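Local coordinates for membrane-associated protein VP24 (Marburg virus - Musoke, Kenya, 1980, PDB 4OR8) that may act as a minor matrix protein of the virion, with a role in nucleocapsid assembly and virus budding, and interacts with the viral nucleoprotein, at residues His182-His187 with Ile203-Asn208; Gly210-Val215 with Phe235-Glu240. All blocks are in the same frame, centred on the assembly; numbering follows the deposited sequence.

Interaction 1 (His182-His187 with Ile203-Asn208)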
ATOM      1  N   HIS B 182      -7.992   2.303 -10.526  1.00 24.77           N
ATOM      2  CA  HIS B 182      -6.885   3.243 -10.558  1.00 25.02           C
ATOM      3  C   HIS B 182      -6.971   4.185  -9.367  1.00 24.67           C
ATOM      4  O   HIS B 182      -8.059   4.500  -8.889  1.00 26.01           O
ATOM      5  CB  HIS B 182      -6.903   4.052 -11.854  1.00 19.69           C
ATOM      6  CG  HIS B 182      -6.475   3.274 -13.058  1.00 51.32           C
ATOM      7  ND1 HIS B 182      -5.302   3.535 -13.733  1.00 54.92           N
ATOM      8  CD2 HIS B 182      -7.062   2.241 -13.707  1.00 52.51           C
ATOM      9  CE1 HIS B 182      -5.185   2.697 -14.746  1.00 68.57           C
ATOM     10  NE2 HIS B 182      -6.239   1.901 -14.753  1.00 63.06           N
ATOM     11  N   VAL B 183      -5.816   4.626  -8.885  1.00 18.31           N
ATOM     12  CA  VAL B 183      -5.762   5.678  -7.886  1.00 21.11           C
ATOM     13  C   VAL B 183      -6.404   6.913  -8.508  1.00 18.85           C
ATOM     14  O   VAL B 183      -6.433   7.042  -9.730  1.00 20.95           O
ATOM     15  CB  VAL B 183      -4.305   5.971  -7.477  1.00 13.95           C
ATOM     16  CG1 VAL B 183      -4.249   6.973  -6.342  1.00 26.43           C
ATOM     17  CG2 VAL B 183      -3.620   4.689  -7.060  1.00 15.73           C
ATOM     18  N   VAL B 184      -6.943   7.798  -7.673  1.00 18.91           N
ATOM     19  CA  VAL B 184      -7.590   9.010  -8.161  1.00 28.69           C
ATOM     20  C   VAL B 184      -6.698   9.744  -9.157  1.00 25.34           C
ATOM     21  O   VAL B 184      -5.507   9.934  -8.927  1.00 21.60           O
ATOM     22  CB  VAL B 184      -8.002   9.945  -7.011  1.00 20.54           C
ATOM     23  CG1 VAL B 184      -9.072   9.281  -6.162  1.00 18.99           C
ATOM     24  CG2 VAL B 184      -6.803  10.304  -6.162  1.00 28.23           C
ATOM     25  N   ASN B 185      -7.289  10.121 -10.284  1.00 26.22           N
ATOM     26  CA  ASN B 185      -6.533  10.672 -11.396  1.00 28.67           C
ATOM     27  C   ASN B 185      -7.295  11.790 -12.086  1.00 31.86           C
ATOM     28  O   ASN B 185      -8.438  12.084 -11.736  1.00 32.33           O
ATOM     29  CB  ASN B 185      -6.209   9.565 -12.397  1.00 26.23           C
ATOM     30  CG  ASN B 185      -7.442   8.810 -12.846  1.00 28.25           C
ATOM     31  OD1 ASN B 185      -8.058   9.151 -13.853  1.00 28.62           O
ATOM     32  ND2 ASN B 185      -7.815   7.781 -12.093  1.00 22.86           N
ATOM     33  N   ASP B 186      -6.655  12.407 -13.073  1.00 44.98           N
ATOM     34  CA  ASP B 186      -7.262  13.513 -13.800  1.00 42.30           C
ATOM     35  C   ASP B 186      -7.568  13.135 -15.245  1.00 44.15           C
ATOM     36  O   ASP B 186      -7.771  14.007 -16.088  1.00 62.58           O
ATOM     37  CB  ASP B 186      -6.353  14.746 -13.756  1.00 46.19           C
ATOM     38  CG  ASP B 186      -5.026  14.525 -14.465  1.00 53.11           C
ATOM     39  OD1 ASP B 186      -4.617  13.356 -14.635  1.00 46.88           O
ATOM     40  OD2 ASP B 186      -4.387  15.526 -14.848  1.00 59.85           O
ATOM     41  N   HIS B 187      -7.596  11.837 -15.529  1.00 44.01           N
ATOM     42  CA  HIS B 187      -7.875  11.371 -16.885  1.00 39.85           C
ATOM     43  C   HIS B 187      -8.948  10.281 -16.963  1.00 40.55           C
ATOM     44  O   HIS B 187      -8.746   9.241 -17.593  1.00 39.39           O
ATOM     45  CB  HIS B 187      -6.591  10.934 -17.600  1.00 43.00           C
ATOM     46  CG  HIS B 187      -5.679  10.094 -16.762  1.00 47.87           C
ATOM     47  ND1 HIS B 187      -4.857  10.629 -15.794  1.00 55.69           N
ATOM     48  CD2 HIS B 187      -5.445   8.760 -16.760  1.00 60.20           C
ATOM     49  CE1 HIS B 187      -4.163   9.659 -15.223  1.00 65.18           C
ATOM     50  NE2 HIS B 187      -4.501   8.516 -15.792  1.00 65.30           N
ATOM     51  N   ILE B 203     -18.946   3.683  -0.396  1.00 20.88           N
ATOM     52  CA  ILE B 203     -18.032   4.041  -1.475  1.00 16.13           C
ATOM     53  C   ILE B 203     -16.582   3.685  -1.152  1.00 16.75           C
ATOM     54  O   ILE B 203     -16.024   4.145  -0.157  1.00 16.99           O
ATOM     55  CB  ILE B 203     -18.115   5.541  -1.808  1.00 17.87           C
ATOM     56  CG1 ILE B 203     -19.462   5.867  -2.456  1.00 28.44           C
ATOM     57  CG2 ILE B 203     -16.982   5.940  -2.737  1.00 17.55           C
ATOM     58  CD1 ILE B 203     -20.335   6.793  -1.643  1.00 36.72           C
ATOM     59  N   ILE B 204     -15.977   2.868  -2.007  1.00 14.51           N
ATOM     60  CA  ILE B 204     -14.581   2.473  -1.843  1.00 14.16           C
ATOM     61  C   ILE B 204     -13.706   3.106  -2.920  1.00 13.95           C
ATOM     62  O   ILE B 204     -13.892   2.857  -4.107  1.00 20.92           O
ATOM     63  CB  ILE B 204     -14.426   0.949  -1.908  1.00 17.36           C
ATOM     64  CG1 ILE B 204     -15.294   0.288  -0.838  1.00 16.46           C
ATOM     65  CG2 ILE B 204     -12.964   0.549  -1.750  1.00 12.72           C
ATOM     66  CD1 ILE B 204     -15.414  -1.208  -0.994  1.00 28.79           C
ATOM     67  N   THR B 205     -12.746   3.918  -2.497  1.00  9.17           N
ATOM     68  CA  THR B 205     -11.884   4.636  -3.427  1.00 10.50           C
ATOM     69  C   THR B 205     -10.415   4.274  -3.219  1.00 18.93           C
ATOM     70  O   THR B 205      -9.928   4.231  -2.085  1.00 16.64           O
ATOM     71  CB  THR B 205     -12.053   6.155  -3.265  1.00 11.38           C
ATOM     72  OG1 THR B 205     -13.429   6.505  -3.454  1.00 20.45           O
ATOM     73  CG2 THR B 205     -11.200   6.904  -4.271  1.00 13.13           C
ATOM     74  N   ARG B 206      -9.706   4.011  -4.311  1.00 15.30           N
ATOM     75  CA  ARG B 206      -8.284   3.715  -4.211  1.00 16.14           C
ATOM     76  C   ARG B 206      -7.445   4.989  -4.160  1.00 24.01           C
ATOM     77  O   ARG B 206      -7.519   5.837  -5.052  1.00 24.06           O
ATOM     78  CB  ARG B 206      -7.818   2.826  -5.363  1.00 15.12           C
ATOM     79  CG  ARG B 206      -6.359   2.440  -5.254  1.00 14.31           C
ATOM     80  CD  ARG B 206      -5.951   1.452  -6.328  1.00 16.26           C
ATOM     81  NE  ARG B 206      -4.634   0.888  -6.040  1.00 20.29           N
ATOM     82  CZ  ARG B 206      -4.084  -0.116  -6.713  1.00 19.21           C
ATOM     83  NH1 ARG B 206      -4.734  -0.676  -7.726  1.00 19.31           N
ATOM     84  NH2 ARG B 206      -2.884  -0.562  -6.372  1.00 21.26           N
ATOM     85  N   VAL B 207      -6.655   5.118  -3.101  1.00 14.75           N
ATOM     86  CA  VAL B 207      -5.690   6.197  -2.986  1.00 16.16           C
ATOM     87  C   VAL B 207      -4.282   5.602  -2.995  1.00 18.05           C
ATOM     88  O   VAL B 207      -4.123   4.390  -3.099  1.00 17.08           O
ATOM     89  CB  VAL B 207      -5.917   7.027  -1.706  1.00 22.25           C
ATOM     90  CG1 VAL B 207      -7.162   7.875  -1.847  1.00 13.07           C
ATOM     91  CG2 VAL B 207      -6.017   6.119  -0.480  1.00 18.38           C
ATOM     92  N   ASN B 208      -3.266   6.452  -2.894  1.00 18.73           N
ATOM     93  CA  ASN B 208      -1.888   5.979  -2.883  1.00 23.41           C
ATOM     94  C   ASN B 208      -1.577   5.072  -1.695  1.00 26.88           C
ATOM     95  O   ASN B 208      -0.742   4.170  -1.793  1.00 26.04           O
ATOM     96  CB  ASN B 208      -0.913   7.157  -2.902  1.00 31.71           C
ATOM     97  CG  ASN B 208      -0.900   7.882  -4.230  1.00 30.58           C
ATOM     98  OD1 ASN B 208      -1.075   7.271  -5.284  1.00 23.81           O
ATOM     99  ND2 ASN B 208      -0.692   9.194  -4.187  1.00 30.43           N
TER

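Interaction 2 (Gly210-Val215 with Phe235-Glu240)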
ATOM      1  N   GLY B 210      -3.794   3.165  -0.056  1.00 22.10           N
ATOM      2  CA  GLY B 210      -4.630   1.984  -0.033  1.00 21.06           C
ATOM      3  C   GLY B 210      -6.043   2.310  -0.459  1.00 15.37           C
ATOM      4  O   GLY B 210      -6.255   3.044  -1.419  1.00 25.50           O
ATOM      5  N   PHE B 211      -7.015   1.773   0.263  1.00 15.80           N
ATOM      6  CA  PHE B 211      -8.407   1.954  -0.108  1.00 14.10           C
ATOM      7  C   PHE B 211      -9.176   2.726   0.949  1.00 12.84           C
ATOM      8  O   PHE B 211      -9.278   2.301   2.095  1.00 19.05           O
ATOM      9  CB  PHE B 211      -9.064   0.601  -0.374  1.00 14.41           C
ATOM     10  CG  PHE B 211      -8.423  -0.167  -1.491  1.00 11.97           C
ATOM     11  CD1 PHE B 211      -8.795   0.060  -2.804  1.00 12.71           C
ATOM     12  CD2 PHE B 211      -7.439  -1.104  -1.230  1.00 10.79           C
ATOM     13  CE1 PHE B 211      -8.205  -0.640  -3.838  1.00 14.58           C
ATOM     14  CE2 PHE B 211      -6.843  -1.809  -2.257  1.00 16.81           C
ATOM     15  CZ  PHE B 211      -7.228  -1.576  -3.566  1.00 19.24           C
ATOM     16  N   LEU B 212      -9.704   3.876   0.552  1.00 14.64           N
ATOM     17  CA  LEU B 212     -10.517   4.688   1.441  1.00 18.88           C
ATOM     18  C   LEU B 212     -11.936   4.138   1.440  1.00 14.12           C
ATOM     19  O   LEU B 212     -12.607   4.142   0.411  1.00 15.84           O
ATOM     20  CB  LEU B 212     -10.511   6.145   0.978  1.00 19.16           C
ATOM     21  CG  LEU B 212     -10.775   7.228   2.025  1.00 25.16           C
ATOM     22  CD1 LEU B 212      -9.771   7.143   3.165  1.00 14.71           C
ATOM     23  CD2 LEU B 212     -10.731   8.602   1.376  1.00 20.85           C
ATOM     24  N   VAL B 213     -12.381   3.645   2.591  1.00 17.28           N
ATOM     25  CA  VAL B 213     -13.719   3.080   2.710  1.00 16.68           C
ATOM     26  C   VAL B 213     -14.654   4.069   3.393  1.00 24.39           C
ATOM     27  O   VAL B 213     -14.464   4.416   4.558  1.00 25.74           O
ATOM     28  CB  VAL B 213     -13.709   1.758   3.493  1.00 14.81           C
ATOM     29  CG1 VAL B 213     -15.127   1.251   3.691  1.00 14.49           C
ATOM     30  CG2 VAL B 213     -12.860   0.721   2.770  1.00 15.13           C
ATOM     31  N   GLU B 214     -15.665   4.513   2.657  1.00 18.34           N
ATOM     32  CA  GLU B 214     -16.568   5.558   3.126  1.00 27.54           C
ATOM     33  C   GLU B 214     -18.016   5.075   3.179  1.00 25.29           C
ATOM     34  O   GLU B 214     -18.510   4.467   2.230  1.00 28.80           O
ATOM     35  CB  GLU B 214     -16.456   6.770   2.202  1.00 27.18           C
ATOM     36  CG  GLU B 214     -17.626   7.722   2.271  1.00 38.70           C
ATOM     37  CD  GLU B 214     -17.569   8.781   1.186  1.00 46.62           C
ATOM     38  OE1 GLU B 214     -16.627   8.744   0.365  1.00 37.43           O
ATOM     39  OE2 GLU B 214     -18.468   9.649   1.156  1.00 47.10           O
ATOM     40  N   VAL B 215     -18.694   5.346   4.289  1.00 14.31           N
ATOM     41  CA  VAL B 215     -20.093   4.952   4.440  1.00 21.71           C
ATOM     42  C   VAL B 215     -21.000   6.122   4.823  1.00 18.85           C
ATOM     43  O   VAL B 215     -20.763   6.803   5.822  1.00 20.47           O
ATOM     44  CB  VAL B 215     -20.258   3.843   5.499  1.00 21.19           C
ATOM     45  CG1 VAL B 215     -21.726   3.465   5.648  1.00 21.43           C
ATOM     46  CG2 VAL B 215     -19.427   2.631   5.134  1.00 18.57           C
ATOM     47  N   PHE B 235     -15.735   7.011   7.841  1.00 19.73           N
ATOM     48  CA  PHE B 235     -14.758   6.568   6.857  1.00 17.43           C
ATOM     49  C   PHE B 235     -13.477   6.078   7.511  1.00 23.87           C
ATOM     50  O   PHE B 235     -13.103   6.531   8.592  1.00 23.19           O
ATOM     51  CB  PHE B 235     -14.455   7.673   5.840  1.00 23.46           C
ATOM     52  CG  PHE B 235     -13.681   8.829   6.405  1.00 27.81           C
ATOM     53  CD1 PHE B 235     -14.326   9.844   7.091  1.00 20.11           C
ATOM     54  CD2 PHE B 235     -12.307   8.910   6.235  1.00 25.74           C
ATOM     55  CE1 PHE B 235     -13.616  10.911   7.606  1.00 25.33           C
ATOM     56  CE2 PHE B 235     -11.589   9.977   6.751  1.00 19.71           C
ATOM     57  CZ  PHE B 235     -12.247  10.979   7.435  1.00 20.29           C
ATOM     58  N   GLY B 236     -12.813   5.141   6.843  1.00 22.74           N
ATOM     59  CA  GLY B 236     -11.550   4.613   7.315  1.00 16.05           C
ATOM     60  C   GLY B 236     -10.646   4.297   6.143  1.00 21.11           C
ATOM     61  O   GLY B 236     -11.048   4.427   4.989  1.00 20.65           O
ATOM     62  N   LEU B 237      -9.422   3.876   6.437  1.00 26.41           N
ATOM     63  CA  LEU B 237      -8.452   3.589   5.395  1.00 20.81           C
ATOM     64  C   LEU B 237      -7.878   2.190   5.557  1.00 22.16           C
ATOM     65  O   LEU B 237      -7.239   1.886   6.565  1.00 28.65           O
ATOM     66  CB  LEU B 237      -7.325   4.622   5.428  1.00 27.82           C
ATOM     67  CG  LEU B 237      -6.201   4.462   4.405  1.00 30.25           C
ATOM     68  CD1 LEU B 237      -6.749   4.578   2.995  1.00 30.01           C
ATOM     69  CD2 LEU B 237      -5.109   5.492   4.643  1.00 35.67           C
ATOM     70  N   VAL B 238      -8.116   1.334   4.568  1.00 16.11           N
ATOM     71  CA  VAL B 238      -7.523   0.005   4.567  1.00 18.70           C
ATOM     72  C   VAL B 238      -6.251   0.005   3.728  1.00 19.29           C
ATOM     73  O   VAL B 238      -6.285   0.300   2.534  1.00 18.62           O
ATOM     74  CB  VAL B 238      -8.495  -1.069   4.045  1.00 17.32           C
ATOM     75  CG1 VAL B 238      -7.804  -2.418   3.995  1.00  9.01           C
ATOM     76  CG2 VAL B 238      -9.732  -1.145   4.929  1.00 12.26           C
ATOM     77  N   ALA B 239      -5.130  -0.318   4.367  1.00 17.66           N
ATOM     78  CA  ALA B 239      -3.835  -0.333   3.700  1.00 12.26           C
ATOM     79  C   ALA B 239      -3.797  -1.391   2.609  1.00 15.62           C
ATOM     80  O   ALA B 239      -4.361  -2.473   2.757  1.00 20.98           O
ATOM     81  CB  ALA B 239      -2.729  -0.568   4.701  1.00 12.45           C
ATOM     82  N   GLU B 240      -3.117  -1.064   1.520  1.00 17.52           N
ATOM     83  CA  GLU B 240      -3.043  -1.918   0.343  1.00 12.83           C
ATOM     84  C   GLU B 240      -2.571  -3.337   0.654  1.00 19.39           C
ATOM     85  O   GLU B 240      -3.105  -4.306   0.114  1.00 22.26           O
ATOM     86  CB  GLU B 240      -2.118  -1.268  -0.685  1.00 20.70           C
ATOM     87  CG  GLU B 240      -2.136  -1.901  -2.056  1.00 30.83           C
ATOM     88  CD  GLU B 240      -1.335  -1.095  -3.061  1.00 39.95           C
ATOM     89  OE1 GLU B 240      -1.006   0.071  -2.756  1.00 35.34           O
ATOM     90  OE2 GLU B 240      -1.031  -1.625  -4.151  1.00 36.71           O
TER

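Interaction 1 (His182-His187 with Ile203-Asn208)
V183 packs into the angle where the chain leaves strand 201-206, and its two methyls divide the work. CG1, set anti to the backbone N (chi1 -175°), points at the turn after the strand: it lies 3.4 Å from OD1 of N208 and also meets the carbonyl carbon of V207. CG2 covers the other flank, 4.0 Å from CG of R206, where the valine crosses the arginine chain at about a right angle. R206 is extended from CG to NE, and V183 CG2 lies about equally far from CG, CD and NE, approaching the guanidinium only obliquely. The guanidinium itself is held by other groups: NH1 donates to the carbonyl of L181 and NH2 forms a salt bridge with E240.

The backbone joins in at the carbonyl of R206. That oxygen accepts a weak, bent hydrogen bond from V184 N (3.3 Å, 139° at the hydrogen) and a CA-H...O contact from V183. Next to it, V184 CG1 touches T205 CG2 at 3.7 Å, again crosswise, while T205 OG1 is engaged by S192. The contact thus lays the loop between helix 161-178 and strand 192-196 along the end of strand 201-206, in the mixed sheet of the VP24 fold.

Beyond V184 the loop turns away and ties itself together. N185 ND2 reaches back to V183 O at 2.8 Å, almost perfectly straight. Its OD1 takes H187 N on a lone pair, an Asx turn, and also receives K189 N. H187 ND1 meets D186 OD1 at 3.0 Å in the plane of its ring. The second subunit covers part of this looser side, its Q253 on V184 and N208 and its E250 on H187; D186 and H182 remain exposed. H182 meets the strand through its carbonyl oxygen, 3.9 Å from R206 CB, and its side chain points away.

Interaction 2 (Gly210-Val215 with Phe235-Glu240)
L212 and L237 face each other as a non-hydrogen-bonded pair, and their side chains cross at about a right angle, with CD1 to CD1 at 4.0 Å. Each then leans over the opposite backbone: L212 CD1 comes 3.5 Å from the carbonyl oxygen of G236, and L237 CD1 the same distance from that of F211. On the same face, F235 has CG in the crowded position between backbone N and carbonyl carbon (chi1 70°). Its ring heads away from strand 210-215 toward L93 of helix 91-94, though L212 CD1 still approaches it obliquely.

F211, V213 and V238 point to the other face, where V213 CG2 meets V238 CG2 at 4.2 Å and helix 104-115 covers both valines. F211 meets F179 edge-to-face.

These strands are the arms of an antiparallel beta hairpin. F211 N to V238 O is 2.8 Å and nearly straight, and V238 N returns to F211 O; V213 and G236 repeat the exchange. At G210 a CB would point straight at V238 O, and the backbone there (phi 152°) is one that a residue with a side chain would hardly adopt.

The carboxylates work outside the pair: E214 on R216 and on Y22 of the second subunit, E240 on R244 of both chains. Between the strands, four backbone bonds serve F211, V213, G236 and V238, and apolar packing does the rest.

How the interactions relate
Both interactions belong to the same mixed sheet, where strands 201-206 and 210-221 are neighbours: T205 O lies 2.7 Å from L212 N, a probable hydrogen bond. Interaction 2, a regular ladder with apolar faces, is core; its centre lies about 7 Å from the centre of the chain. Interaction 1, its centre about 16 Å from that point, has a buried heart but an exposed fringe, and joins a loop to a strand through one weak backbone bond and methyl packing. V207 CG2 touches L237 CD1, and R206 CB packs on F211 CE1. Interaction 1 carries charge on R206, at the end of its strand, and interaction 2 on E240, just past its own, both near the second subunit.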